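Side-chain contacts in 2-dehydropantoate 2-reductase (Porphyromonas gingivalis, PDB 2QYT), which probably catalyses the NADPH-dependent reduction of 2-dehydropantoate (ketopantoate) to (R)-pantoate, a step in pantothenate biosynthesis: residues A51-G56 with C73-P78; Y94-G99 with A120-R125; Y197-F202 with D250-Q255; V207-T212 with E284-Y289; E227-S232 with L301-R306. All coordinates share one frame; numbering follows the deposited sequence.

Interaction 1. Residues A51-G56 with C73-P78; sequences AIRAAG and CVTDNP
A beta-alpha-beta unit of the Rossmann-type nucleotide-binding domain brings Ile52 and Arg53 of helix 46-55 onto Val74 of strand 73-75. The helix follows strand 38-43, and strand 73-75 lies beside that strand in parallel at the margin of the sheet; strands 58-61 and 66-69 are inserted in the return connection. The segment axes approach to 9.4 Å at 144°, which places the helix roughly antiparallel to the strand, as such a crossover requires. Val74 presents both methyls to the helix. Its CG1 lies 4.0 Å from Ile52 CG2, and its CG2 reaches the same Ile52 methyl at 4.1 Å, so the isoleucine branch, rather than its longer CG1-CD1 arm, does the touching. Leu49 and Trp42 also touch Val74. Arg53 starts off to one side of the contact but bends at chi2 (-135°) and chi3, which carries its CG and CD past Val74 CG1 and brings its guanidinium to the strand, obliquely to Val74 O and Thr75 CA. There Arg53 NH1 gives Val74 O a weak hydrogen bond of 3.1 Å, bent to 130° at the hydrogen. The same NH1 is 3.7 Å from Thr75 CA. Thr75 turns its hydroxyl to other work: OG1 accepts from Asn77 N at 3.1 Å, an ST turn, and also pairs with Glu80. The cross-contact chemistry is therefore mainly apolar. One weak, bent bond from an exposed arginine, whose NH2 has a weak ion pair with Glu50, implies modest polar holding, with the Ile52-Val74 methyls carrying the buried side.

Interaction 2. Residues Y94-G99 with A120-R125; sequences YDMERG and ADIAER
Water 1 is gripped from both segments: Arg125 NH2 donates to its oxygen at 2.8 Å, and Met96 N donates a second, weak bond at 2.8 Å. The water lies at the guanidinium edge, in its plane, and joins the first turn of helix 96-103 to the side chain of Arg125. Next to this bridge, the selenomethionine Met96 makes the direct side-chain contacts. Its chain bends at chi2 (65°) and again at chi3, and the CE methyl ends 3.3 Å from Arg125 NE, at the edge of the guanidinium and near its plane. The two side chains run at about a right angle. CE also touches Ile122 CD1 at 4.2 Å, in a direction roughly perpendicular to its approach to NE, while Met96 CG packs on Arg125 CB at 4.1 Å. Asp95 fixes the helix start: as N-cap, its OD1 takes Arg98 N at 2.7 Å, nearly along the C-O axis with a straight 170° angle. Glu97 OE1 stays 4.8 Å from Arg125 NH2, not in contact. Helices 96-103 and 122-126 follow the adjacent parallel strands 86-89 and 111-115, so these two helix starts meet near the C-terminal ends of neighbouring strands, a layout characteristic of Rossmann-type domains.

Interaction 3. Residues Y197-F202 with D250-Q255; sequences YIMKKF and DDVVQQ
The Gln255 amide is the flat group that takes part across this contact, and it is met at its oxygen: Lys200 CD comes to 4.4 Å from Gln255 OE1, a loose van der Waals approach with no ring stacked between the segments. The aromatic group of segment 197-202 that does stack, Tyr197, lies instead against Tyr162. The more intimate touch is apolar. The CE methyl of selenomethionine Met199 reaches Val252 CG2 at 4.1 Å, the two side chains crossing at about a right angle. Met199 begins with CG in the crowded position between backbone N and carbonyl carbon (chi1 64°), and the bend at chi3 (-104°) swings CE over toward the valine. Met199 was modelled in two conformers, so the exact position of CE, and with it this touch, is doubtful. Val252 offers the branch anti to its backbone N, and Trp196 and Met203 of helix 194-215 also touch it. No hydrogen bond joins the segments, whose buried surface sums to just 82 Å². The closest backbone pair, Lys200 CA and Val252 CA, is 8.5 Å apart, so side chains alone make the contact. The contact sets the first turn of helix 252-262 on helix 194-215, with Phe241 of helix 227-244 also against Met199: plain helix-on-helix packing in the all-helical C-terminal domain of ketopantoate reductases.

Interaction 4. Residues V207-T212 with E284-Y289; sequences VTATAT and ETLTGY. With SO4 (sulfate ion), chain D.
Thr210 and Thr287 meet with both first torsions off the usual staggered values, 137° and -32°, and without a hydrogen bond between their hydroxyls. Thr210 CB instead faces Thr287 OG1 at 3.8 Å and Thr287 CG2 at the same distance, so a carbon face, not an oxygen, is turned to the partner. The Thr210 methyl CG2 lies over the backbone at 3.9 Å from Leu286 O, a carbonyl that also accepts from Ser206 OG. One residue back, Ala209 CB touches Leu286 CD1, again at 3.9 Å, an apolar pair that closes the other part of the contact. The Thr287 hydroxyl does have a weak link within its own segment, to Glu284 OE1 at 3.3 Å. Glu284 is the first residue after an unmodelled gap, so this link deserves caution. Away from helix 194-215, Thr285 OG1 donates to sulfate O3 at 2.8 Å; the ion, probably from the crystallisation liquor, lies near the start of helix 288-296, whose dipole may favour an anion there. Tyr304 and Met307 also touch Thr210, and Tyr308 touches Thr287. The close backbone approach (Thr210 CA to Thr287 CA 6.2 Å) sets the turn leading into helix 288-296, through Leu286 and the N-cap residue Thr287, against helix 194-215 within the C-terminal helical domain.

Interaction 5. Residues E227-S232 with L301-R306; sequences EPELLS and LPMYKR
In the C-terminal helical domain, the first turns of helices 227-244 and 302-309 pack together through selenomethionine Met303, which lies against Glu229 and Ser232. Met303 leaves its helix with CG anti to the backbone N (chi1 -163°) and then folds at chi2 and chi3, bringing selenium and methyl back over helix 227-244. Selenium rests 4.0 Å from Glu229 CG, the aliphatic part of that glutamate, and CE lies 3.9 Å from Ser232 CB. Met303 CG adds a third touch on Ser232 CB at 4.0 Å. The selenium also stands 3.9 Å above the plane of the Arg306 guanidinium, shifted toward the rim, so one face of that group is partly covered by its own helix neighbour. The polar ends look elsewhere. Ser232 OG bonds back to Pro228 O at 3.0 Å, arriving 39° out of the carbonyl plane; that oxygen also accepts Ser232 N, so the hydroxyl is satisfied within its helix and presents carbon to Met303. Glu229 OE2 pairs with His226, while Arg306 NH1 pairs with Tyr214, and these two charged groups remain 5.4 Å apart (OE2 to NH1), out of salt-bridge contact. Farther along helix 227-244, Glu236 takes the Met303 and Tyr304 amides on its two carboxylate oxygens. Met303 thus joins two helix starts, with Glu236 receiving the amides of one, within the all-helical C-terminal domain of the ketopantoate reductase family.

Overall arrangement
Interactions 1 and 2 belong to the Rossmann-type domain, their centres 25 Å apart and their nearest atoms about 7 Å; interactions 3, 4 and 5 lie in the C-terminal helical domain. Helix 194-215 serves both 3 and 4, and Phe202 CZ meets Tyr289 CD2 at 3.8 Å. Interactions 4 and 5, 11 Å between centres, are joined by Tyr304 of interaction 5, whose CE2 is 3.6 Å from Thr210 CG2. The domains meet at segment 120-125, where Ala120 touches both Phe202 and Tyr289; as in other ketopantoate reductases, the active site probably lies in the cleft between them. The sulfate of interaction 4 is bound on the Tyr289 segment. Interaction 1 stands apart, 46 Å from interaction 5 between centres.

Interaction 1. Residues A51-G56 with C73-P78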
# COMPACT_ATOMS: atom_id res chain seq x y z
N ALA A 51 -21.23 -9.14 -7.43
CA ALA A 51 -22.06 -8.15 -6.74
C ALA A 51 -21.88 -6.75 -7.34
O ALA A 51 -22.83 -5.97 -7.42
CB ALA A 51 -21.72 -8.12 -5.27
N ILE A 52 -20.65 -6.42 -7.70
CA ILE A 52 -20.32 -5.16 -8.39
C ILE A 52 -21.09 -5.10 -9.71
O ILE A 52 -21.76 -4.11 -9.95
CB ILE A 52 -18.82 -5.02 -8.63
CG1 ILE A 52 -18.13 -4.90 -7.26
CG2 ILE A 52 -18.48 -3.82 -9.51
CD1 ILE A 52 -16.65 -4.87 -7.35
N ARG A 53 -21.06 -6.18 -10.51
CA ARG A 53 -21.74 -6.13 -11.82
C ARG A 53 -23.25 -5.98 -11.64
O ARG A 53 -23.90 -5.31 -12.44
CB ARG A 53 -21.37 -7.32 -12.76
CG ARG A 53 -19.84 -7.45 -12.97
CD ARG A 53 -19.31 -7.70 -14.40
NE ARG A 53 -18.88 -9.08 -14.56
CZ ARG A 53 -17.86 -9.54 -15.29
NH1 ARG A 53 -17.05 -8.77 -16.01
NH2 ARG A 53 -17.67 -10.85 -15.28
N ALA A 54 -23.81 -6.65 -10.64
CA ALA A 54 -25.24 -6.59 -10.38
C ALA A 54 -25.70 -5.20 -9.88
O ALA A 54 -26.78 -4.72 -10.27
CB ALA A 54 -25.66 -7.70 -9.40
N ALA A 55 -24.89 -4.57 -9.03
CA ALA A 55 -25.21 -3.24 -8.54
C ALA A 55 -24.87 -2.19 -9.60
O ALA A 55 -25.24 -1.03 -9.48
CB ALA A 55 -24.46 -2.92 -7.23
N GLY A 56 -24.17 -2.59 -10.65
CA GLY A 56 -23.57 -1.62 -11.57
C GLY A 56 -22.50 -0.74 -10.92
O GLY A 56 -22.16 0.34 -11.43
N CYS A 73 -14.79 -0.11 -16.57
CA CYS A 73 -14.74 -1.53 -16.86
C CYS A 73 -14.42 -2.23 -15.56
O CYS A 73 -13.63 -1.73 -14.76
CB CYS A 73 -13.69 -1.80 -17.97
SG CYS A 73 -13.28 -3.54 -18.23
N VAL A 74 -15.09 -3.36 -15.32
CA VAL A 74 -14.77 -4.22 -14.19
C VAL A 74 -14.83 -5.66 -14.68
O VAL A 74 -15.75 -6.06 -15.40
CB VAL A 74 -15.69 -4.00 -12.93
CG1 VAL A 74 -17.17 -4.40 -13.29
CG2 VAL A 74 -15.21 -4.88 -11.75
N THR A 75 -13.82 -6.44 -14.28
CA THR A 75 -13.65 -7.78 -14.83
C THR A 75 -12.69 -8.58 -13.94
O THR A 75 -12.04 -7.99 -13.10
CB THR A 75 -13.18 -7.75 -16.34
OG1 THR A 75 -13.03 -9.07 -16.80
CG2 THR A 75 -11.83 -7.01 -16.57
N ASP A 76 -12.65 -9.92 -14.09
CA ASP A 76 -11.59 -10.74 -13.46
C ASP A 76 -10.44 -11.00 -14.41
O ASP A 76 -9.53 -11.72 -14.07
CB ASP A 76 -12.13 -12.07 -12.85
CG ASP A 76 -12.91 -12.88 -13.83
OD1 ASP A 76 -12.98 -12.51 -15.02
OD2 ASP A 76 -13.48 -13.92 -13.41
N ASN A 77 -10.51 -10.43 -15.61
CA ASN A 77 -9.51 -10.73 -16.67
C ASN A 77 -8.73 -9.50 -17.18
O ASN A 77 -9.24 -8.76 -18.01
CB ASN A 77 -10.19 -11.42 -17.83
CG ASN A 77 -9.20 -12.12 -18.78
OD1 ASN A 77 -7.99 -11.82 -18.84
ND2 ASN A 77 -9.74 -13.05 -19.55
N PRO A 78 -7.49 -9.28 -16.70
CA PRO A 78 -6.71 -8.12 -17.21
C PRO A 78 -6.52 -7.97 -18.70
O PRO A 78 -6.27 -6.87 -19.17
CB PRO A 78 -5.37 -8.27 -16.51
CG PRO A 78 -5.75 -8.92 -15.19
CD PRO A 78 -6.80 -9.95 -15.58

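Interaction 2. Residues Y94-G99 with A120-R125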
# COMPACT_ATOMS: atom_id res chain seq x y z
N TYR A 94 -1.45 -12.71 -4.38
CA TYR A 94 -0.43 -13.48 -5.13
C TYR A 94 1.02 -13.29 -4.62
O TYR A 94 1.39 -12.19 -4.18
CB TYR A 94 -0.50 -13.14 -6.64
CG TYR A 94 -1.91 -13.13 -7.22
CD1 TYR A 94 -2.65 -14.32 -7.34
CD2 TYR A 94 -2.49 -11.94 -7.66
CE1 TYR A 94 -3.95 -14.33 -7.90
CE2 TYR A 94 -3.79 -11.92 -8.20
CZ TYR A 94 -4.51 -13.12 -8.33
OH TYR A 94 -5.78 -13.11 -8.86
N ASP A 95 1.84 -14.34 -4.71
CA ASP A 95 3.29 -14.18 -4.74
C ASP A 95 3.66 -13.18 -5.85
O ASP A 95 2.82 -12.90 -6.72
CB ASP A 95 4.00 -15.53 -4.87
CG ASP A 95 3.93 -16.15 -6.27
OD1 ASP A 95 4.24 -15.49 -7.27
OD2 ASP A 95 3.62 -17.34 -6.38
N MSE A 96 4.86 -12.61 -5.82
CA MSE A 96 5.18 -11.53 -6.73
C MSE A 96 5.33 -12.00 -8.19
O MSE A 96 5.02 -11.26 -9.12
CB MSE A 96 6.44 -10.79 -6.29
CG MSE A 96 6.28 -9.26 -6.41
SE MSE A 96 4.88 -8.48 -5.15
CE MSE A 96 5.62 -9.10 -3.45
N GLU A 97 5.80 -13.22 -8.36
CA GLU A 97 5.97 -13.86 -9.66
C GLU A 97 4.64 -13.93 -10.36
O GLU A 97 4.50 -13.48 -11.49
CB GLU A 97 6.54 -15.26 -9.47
CG GLU A 97 8.08 -15.39 -9.58
CD GLU A 97 8.90 -14.80 -8.42
OE1 GLU A 97 8.34 -14.49 -7.33
OE2 GLU A 97 10.14 -14.68 -8.63
N ARG A 98 3.64 -14.45 -9.65
CA ARG A 98 2.29 -14.60 -10.16
C ARG A 98 1.59 -13.27 -10.39
O ARG A 98 0.95 -13.10 -11.43
CB ARG A 98 1.46 -15.47 -9.23
CG ARG A 98 0.05 -15.65 -9.66
CD ARG A 98 -0.61 -16.78 -8.87
NE ARG A 98 -2.06 -16.80 -9.15
CZ ARG A 98 -2.91 -17.75 -8.75
NH1 ARG A 98 -2.51 -18.80 -8.04
NH2 ARG A 98 -4.19 -17.64 -9.06
N GLY A 99 1.68 -12.34 -9.43
CA GLY A 99 1.10 -11.01 -9.61
C GLY A 99 1.64 -10.30 -10.87
O GLY A 99 0.88 -9.69 -11.60
N ALA A 120 8.47 -3.85 3.23
CA ALA A 120 9.65 -3.01 3.18
C ALA A 120 10.13 -2.75 1.75
O ALA A 120 10.68 -1.70 1.45
CB ALA A 120 10.77 -3.63 3.99
N ASP A 121 9.87 -3.71 0.86
CA ASP A 121 10.59 -3.78 -0.39
C ASP A 121 9.75 -4.30 -1.55
O ASP A 121 10.29 -4.99 -2.42
CB ASP A 121 11.80 -4.70 -0.19
CG ASP A 121 11.39 -6.13 0.09
OD1 ASP A 121 10.20 -6.38 0.35
OD2 ASP A 121 12.27 -7.01 0.03
N ILE A 122 8.45 -4.00 -1.55
CA ILE A 122 7.53 -4.49 -2.56
C ILE A 122 7.95 -4.01 -3.96
O ILE A 122 7.95 -4.80 -4.90
CB ILE A 122 6.06 -4.06 -2.32
CG1 ILE A 122 5.55 -4.47 -0.94
CG2 ILE A 122 5.16 -4.64 -3.45
CD1 ILE A 122 5.50 -6.00 -0.69
N ALA A 123 8.32 -2.72 -4.06
CA ALA A 123 8.76 -2.14 -5.34
C ALA A 123 10.04 -2.80 -5.86
O ALA A 123 10.17 -3.06 -7.04
CB ALA A 123 8.95 -0.63 -5.18
N GLU A 124 11.00 -3.04 -4.98
CA GLU A 124 12.20 -3.73 -5.37
C GLU A 124 11.90 -5.12 -5.95
O GLU A 124 12.47 -5.51 -6.97
CB GLU A 124 13.16 -3.86 -4.19
CG GLU A 124 13.92 -2.57 -3.85
CD GLU A 124 13.05 -1.54 -3.12
OE1 GLU A 124 13.44 -0.36 -3.15
OE2 GLU A 124 12.01 -1.90 -2.51
N ARG A 125 11.03 -5.84 -5.24
CA ARG A 125 10.61 -7.18 -5.61
C ARG A 125 10.00 -7.16 -7.02
O ARG A 125 10.47 -7.86 -7.93
CB ARG A 125 9.66 -7.74 -4.55
CG ARG A 125 10.37 -8.03 -3.18
CD ARG A 125 9.41 -8.57 -2.09
NE ARG A 125 8.68 -9.78 -2.51
CZ ARG A 125 9.25 -10.93 -2.89
NH1 ARG A 125 10.58 -11.04 -2.94
NH2 ARG A 125 8.50 -11.98 -3.24
O HOH W 1 5.75 -12.36 -3.18

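Interaction 3. Residues Y197-F202 with D250-Q255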
# COMPACT_ATOMS: atom_id res chain seq x y z
N TYR A 197 9.04 7.63 3.48
CA TYR A 197 7.63 7.35 3.82
C TYR A 197 7.37 5.85 3.86
O TYR A 197 6.64 5.35 4.73
CB TYR A 197 6.65 8.05 2.85
CG TYR A 197 6.70 9.54 2.99
CD1 TYR A 197 5.76 10.22 3.78
CD2 TYR A 197 7.72 10.28 2.39
CE1 TYR A 197 5.84 11.63 3.95
CE2 TYR A 197 7.80 11.66 2.54
CZ TYR A 197 6.86 12.34 3.32
OH TYR A 197 6.97 13.72 3.47
N ILE A 198 7.99 5.13 2.94
CA ILE A 198 7.88 3.69 2.88
C ILE A 198 8.51 2.96 4.09
O ILE A 198 7.89 2.04 4.63
CB ILE A 198 8.55 3.15 1.60
CG1 ILE A 198 7.88 3.75 0.37
CG2 ILE A 198 8.51 1.61 1.55
CD1 ILE A 198 6.75 3.03 -0.05
N MSE A 199 9.75 3.29 4.45
CA MSE A 199 10.35 2.67 5.65
C MSE A 199 9.61 3.12 6.89
O MSE A 199 9.35 2.32 7.78
CB MSE A 199 11.87 2.91 5.76
CG MSE A 199 12.34 4.35 5.94
SE MSE A 199 14.11 4.51 6.81
CE MSE A 199 13.54 5.05 8.56
N LYS A 200 9.23 4.40 6.93
CA LYS A 200 8.50 4.92 8.09
C LYS A 200 7.21 4.14 8.35
O LYS A 200 6.97 3.70 9.48
CB LYS A 200 8.25 6.43 7.97
CG LYS A 200 7.88 7.14 9.27
CD LYS A 200 7.25 8.51 9.00
CE LYS A 200 5.74 8.42 8.70
NZ LYS A 200 5.33 9.20 7.49
N LYS A 201 6.41 3.92 7.30
CA LYS A 201 5.20 3.10 7.39
C LYS A 201 5.51 1.67 7.86
O LYS A 201 4.86 1.16 8.77
CB LYS A 201 4.48 3.07 6.02
CG LYS A 201 3.30 2.10 5.93
CD LYS A 201 1.98 2.81 6.07
CE LYS A 201 0.89 1.90 6.59
NZ LYS A 201 0.29 1.18 5.46
N PHE A 202 6.51 1.04 7.23
CA PHE A 202 6.84 -0.36 7.52
C PHE A 202 7.35 -0.59 8.96
O PHE A 202 7.01 -1.57 9.60
CB PHE A 202 7.84 -0.94 6.50
CG PHE A 202 8.26 -2.34 6.84
CD1 PHE A 202 7.46 -3.44 6.46
CD2 PHE A 202 9.42 -2.57 7.57
CE1 PHE A 202 7.81 -4.74 6.77
CE2 PHE A 202 9.78 -3.87 7.92
CZ PHE A 202 8.98 -4.96 7.52
N ASP A 250 16.95 10.50 12.32
CA ASP A 250 17.20 10.39 13.76
C ASP A 250 16.17 11.24 14.51
O ASP A 250 15.61 12.18 13.95
CB ASP A 250 18.64 10.77 14.15
CG ASP A 250 19.19 9.88 15.26
OD1 ASP A 250 20.27 10.22 15.80
OD2 ASP A 250 18.56 8.85 15.58
N ASP A 251 15.95 10.91 15.78
CA ASP A 251 14.68 11.22 16.45
C ASP A 251 13.64 10.36 15.73
O ASP A 251 12.45 10.61 15.82
CB ASP A 251 14.30 12.71 16.34
CG ASP A 251 15.43 13.64 16.78
OD1 ASP A 251 15.98 14.35 15.90
OD2 ASP A 251 15.76 13.68 17.99
N VAL A 252 14.14 9.35 15.00
CA VAL A 252 13.32 8.43 14.20
C VAL A 252 12.63 7.41 15.11
O VAL A 252 11.41 7.24 15.03
CB VAL A 252 14.16 7.76 13.06
CG1 VAL A 252 15.50 7.24 13.58
CG2 VAL A 252 13.37 6.67 12.37
N VAL A 253 13.42 6.74 15.96
CA VAL A 253 12.92 5.91 17.08
C VAL A 253 11.89 6.69 17.90
O VAL A 253 10.80 6.19 18.19
CB VAL A 253 14.08 5.45 18.00
CG1 VAL A 253 13.55 4.78 19.26
CG2 VAL A 253 15.03 4.52 17.27
N GLN A 254 12.26 7.92 18.27
CA GLN A 254 11.39 8.83 19.01
C GLN A 254 10.13 9.24 18.23
O GLN A 254 9.02 9.22 18.77
CB GLN A 254 12.18 10.08 19.46
CG GLN A 254 13.43 9.78 20.29
CD GLN A 254 13.15 8.93 21.54
OE1 GLN A 254 12.14 9.13 22.22
NE2 GLN A 254 14.04 7.99 21.83
N GLN A 255 10.32 9.61 16.96
CA GLN A 255 9.23 10.00 16.07
C GLN A 255 8.21 8.87 15.96
O GLN A 255 7.00 9.11 16.10
CB GLN A 255 9.79 10.35 14.68
CG GLN A 255 8.95 11.31 13.86
CD GLN A 255 9.68 11.79 12.61
OE1 GLN A 255 9.75 11.08 11.60
NE2 GLN A 255 10.21 13.00 12.68

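Interaction 4. Residues V207-T212 with E284-Y289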
# COMPACT_ATOMS: atom_id res chain seq x y z
N VAL A 207 6.83 -3.02 14.04
CA VAL A 207 6.91 -3.05 15.52
C VAL A 207 5.54 -3.36 16.13
O VAL A 207 5.43 -4.27 16.94
CB VAL A 207 7.55 -1.78 16.15
CG1 VAL A 207 8.96 -1.53 15.60
CG2 VAL A 207 6.66 -0.58 15.98
N THR A 208 4.51 -2.63 15.69
CA THR A 208 3.15 -2.75 16.22
C THR A 208 2.57 -4.15 16.02
O THR A 208 2.04 -4.75 16.96
CB THR A 208 2.19 -1.70 15.61
OG1 THR A 208 2.69 -0.39 15.86
CG2 THR A 208 0.79 -1.84 16.20
N ALA A 209 2.68 -4.67 14.80
CA ALA A 209 2.21 -6.02 14.50
C ALA A 209 2.96 -7.05 15.34
O ALA A 209 2.33 -7.84 16.05
CB ALA A 209 2.32 -6.34 13.01
N THR A 210 4.28 -7.04 15.32
CA THR A 210 5.01 -8.06 16.08
C THR A 210 4.75 -7.98 17.60
O THR A 210 4.48 -8.99 18.23
CB THR A 210 6.53 -8.25 15.69
OG1 THR A 210 7.34 -8.37 16.88
CG2 THR A 210 7.05 -7.14 14.83
N ALA A 211 4.80 -6.77 18.15
CA ALA A 211 4.59 -6.53 19.59
C ALA A 211 3.20 -6.93 20.10
O ALA A 211 3.11 -7.61 21.13
CB ALA A 211 4.91 -5.08 19.97
N THR A 212 2.13 -6.52 19.41
CA THR A 212 0.76 -6.92 19.79
C THR A 212 0.48 -8.40 19.51
O THR A 212 -0.42 -8.97 20.10
CB THR A 212 -0.38 -6.05 19.16
OG1 THR A 212 -0.55 -6.35 17.77
CG2 THR A 212 -0.14 -4.56 19.36
N GLU A 284 2.97 -13.02 7.37
CA GLU A 284 3.67 -12.57 8.57
C GLU A 284 5.14 -12.31 8.26
O GLU A 284 6.03 -13.08 8.62
CB GLU A 284 3.56 -13.61 9.68
CG GLU A 284 3.63 -13.00 11.06
CD GLU A 284 4.65 -13.69 11.93
OE1 GLU A 284 5.86 -13.49 11.69
OE2 GLU A 284 4.25 -14.43 12.85
N THR A 285 5.36 -11.20 7.56
CA THR A 285 6.71 -10.74 7.24
C THR A 285 6.78 -9.21 7.48
O THR A 285 7.42 -8.42 6.77
CB THR A 285 7.16 -11.20 5.85
OG1 THR A 285 6.94 -12.62 5.73
CG2 THR A 285 8.63 -10.94 5.65
N LEU A 286 6.06 -8.83 8.53
CA LEU A 286 6.31 -7.60 9.23
C LEU A 286 7.33 -7.97 10.31
O LEU A 286 7.84 -7.12 11.01
CB LEU A 286 5.00 -7.08 9.80
CG LEU A 286 3.93 -6.97 8.70
CD1 LEU A 286 2.51 -7.17 9.21
CD2 LEU A 286 4.07 -5.66 7.92
N THR A 287 7.65 -9.26 10.39
CA THR A 287 8.57 -9.83 11.38
C THR A 287 9.71 -10.60 10.70
O THR A 287 10.89 -10.27 10.89
CB THR A 287 7.81 -10.79 12.35
OG1 THR A 287 6.46 -10.33 12.53
CG2 THR A 287 8.51 -10.86 13.69
N GLY A 288 9.36 -11.61 9.89
CA GLY A 288 10.34 -12.46 9.24
C GLY A 288 11.36 -11.70 8.42
O GLY A 288 12.56 -12.00 8.46
N TYR A 289 10.88 -10.69 7.69
CA TYR A 289 11.72 -9.87 6.82
C TYR A 289 12.88 -9.27 7.60
O TYR A 289 14.05 -9.43 7.20
CB TYR A 289 10.90 -8.74 6.18
CG TYR A 289 11.77 -7.74 5.45
CD1 TYR A 289 12.30 -8.03 4.19
CD2 TYR A 289 12.11 -6.53 6.05
CE1 TYR A 289 13.14 -7.13 3.53
CE2 TYR A 289 12.95 -5.62 5.41
CZ TYR A 289 13.45 -5.92 4.15
OH TYR A 289 14.27 -5.00 3.52
S SO4 D . 8.53 -15.89 7.48
O1 SO4 D . 9.27 -14.92 8.28
O2 SO4 D . 7.52 -16.59 8.29
O3 SO4 D . 7.86 -15.18 6.37
O4 SO4 D . 9.49 -16.87 6.99

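Interaction 5. Residues E227-S232 with L301-R306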
# COMPACT_ATOMS: atom_id res chain seq x y z
N GLU A 227 7.13 -1.02 27.70
CA GLU A 227 7.82 0.08 27.04
C GLU A 227 9.28 -0.24 26.71
O GLU A 227 9.72 0.04 25.59
CB GLU A 227 7.71 1.40 27.83
CG GLU A 227 7.64 2.63 26.93
CD GLU A 227 7.70 3.96 27.69
OE1 GLU A 227 8.11 4.96 27.06
OE2 GLU A 227 7.32 4.03 28.88
N PRO A 228 10.05 -0.79 27.68
CA PRO A 228 11.39 -1.27 27.31
C PRO A 228 11.42 -2.16 26.07
O PRO A 228 12.22 -1.90 25.18
CB PRO A 228 11.84 -2.03 28.56
CG PRO A 228 11.19 -1.26 29.68
CD PRO A 228 9.82 -0.91 29.14
N GLU A 229 10.54 -3.16 26.01
CA GLU A 229 10.49 -4.09 24.91
C GLU A 229 10.12 -3.34 23.63
O GLU A 229 10.76 -3.51 22.60
CB GLU A 229 9.49 -5.22 25.17
CG GLU A 229 9.94 -6.22 26.21
CD GLU A 229 9.48 -5.87 27.62
OE1 GLU A 229 9.64 -4.70 28.04
OE2 GLU A 229 8.95 -6.77 28.31
N LEU A 230 9.10 -2.48 23.74
CA LEU A 230 8.62 -1.71 22.61
C LEU A 230 9.77 -0.90 22.02
O LEU A 230 10.03 -0.97 20.83
CB LEU A 230 7.41 -0.86 22.99
CG LEU A 230 6.49 -0.26 21.93
CD1 LEU A 230 6.15 -1.16 20.74
CD2 LEU A 230 5.22 0.15 22.63
N LEU A 231 10.48 -0.19 22.89
CA LEU A 231 11.66 0.59 22.51
C LEU A 231 12.80 -0.24 21.93
O LEU A 231 13.50 0.20 21.02
CB LEU A 231 12.16 1.39 23.71
CG LEU A 231 13.41 2.25 23.57
CD1 LEU A 231 13.20 3.33 22.53
CD2 LEU A 231 13.77 2.86 24.93
N SER A 232 13.01 -1.43 22.48
CA SER A 232 13.95 -2.37 21.90
C SER A 232 13.62 -2.70 20.44
O SER A 232 14.52 -2.81 19.64
CB SER A 232 14.01 -3.65 22.71
OG SER A 232 14.57 -3.35 23.96
N LEU A 301 19.71 -8.49 16.30
CA LEU A 301 18.41 -7.97 16.74
C LEU A 301 17.76 -9.00 17.64
O LEU A 301 16.91 -9.76 17.17
CB LEU A 301 17.48 -7.65 15.57
CG LEU A 301 17.94 -6.90 14.33
CD1 LEU A 301 16.77 -6.78 13.37
CD2 LEU A 301 18.49 -5.51 14.64
N PRO A 302 18.17 -9.04 18.93
CA PRO A 302 17.68 -10.06 19.86
C PRO A 302 16.17 -10.04 20.12
O PRO A 302 15.56 -11.11 20.16
CB PRO A 302 18.47 -9.77 21.15
CG PRO A 302 18.96 -8.38 21.02
CD PRO A 302 19.16 -8.15 19.55
N MSE A 303 15.57 -8.86 20.30
CA MSE A 303 14.14 -8.75 20.59
C MSE A 303 13.25 -9.25 19.45
O MSE A 303 12.29 -10.00 19.68
CB MSE A 303 13.76 -7.30 20.92
CG MSE A 303 12.40 -7.12 21.63
SE MSE A 303 12.25 -7.99 23.41
CE MSE A 303 13.83 -7.24 24.31
N TYR A 304 13.55 -8.82 18.22
CA TYR A 304 12.87 -9.34 17.04
C TYR A 304 13.03 -10.85 16.91
O TYR A 304 12.07 -11.55 16.61
CB TYR A 304 13.37 -8.65 15.78
CG TYR A 304 12.49 -7.53 15.31
CD1 TYR A 304 12.74 -6.21 15.68
CD2 TYR A 304 11.40 -7.78 14.47
CE1 TYR A 304 11.93 -5.17 15.25
CE2 TYR A 304 10.57 -6.74 14.02
CZ TYR A 304 10.85 -5.44 14.42
OH TYR A 304 10.04 -4.42 13.98
N LYS A 305 14.24 -11.36 17.16
CA LYS A 305 14.53 -12.79 17.04
C LYS A 305 13.80 -13.63 18.09
O LYS A 305 13.28 -14.69 17.78
CB LYS A 305 16.03 -13.06 17.06
CG LYS A 305 16.79 -12.51 15.86
CD LYS A 305 18.10 -13.24 15.64
CE LYS A 305 19.26 -12.66 16.46
NZ LYS A 305 19.23 -13.05 17.90
N ARG A 306 13.77 -13.14 19.33
CA ARG A 306 13.00 -13.76 20.41
C ARG A 306 11.52 -13.79 20.01
O ARG A 306 10.85 -14.81 20.14
CB ARG A 306 13.18 -12.99 21.73
CG ARG A 306 12.76 -13.76 22.99
CD ARG A 306 11.82 -12.96 23.92
NE ARG A 306 12.49 -11.99 24.80
CZ ARG A 306 11.89 -11.28 25.76
NH1 ARG A 306 10.58 -11.40 25.99
NH2 ARG A 306 12.59 -10.42 26.51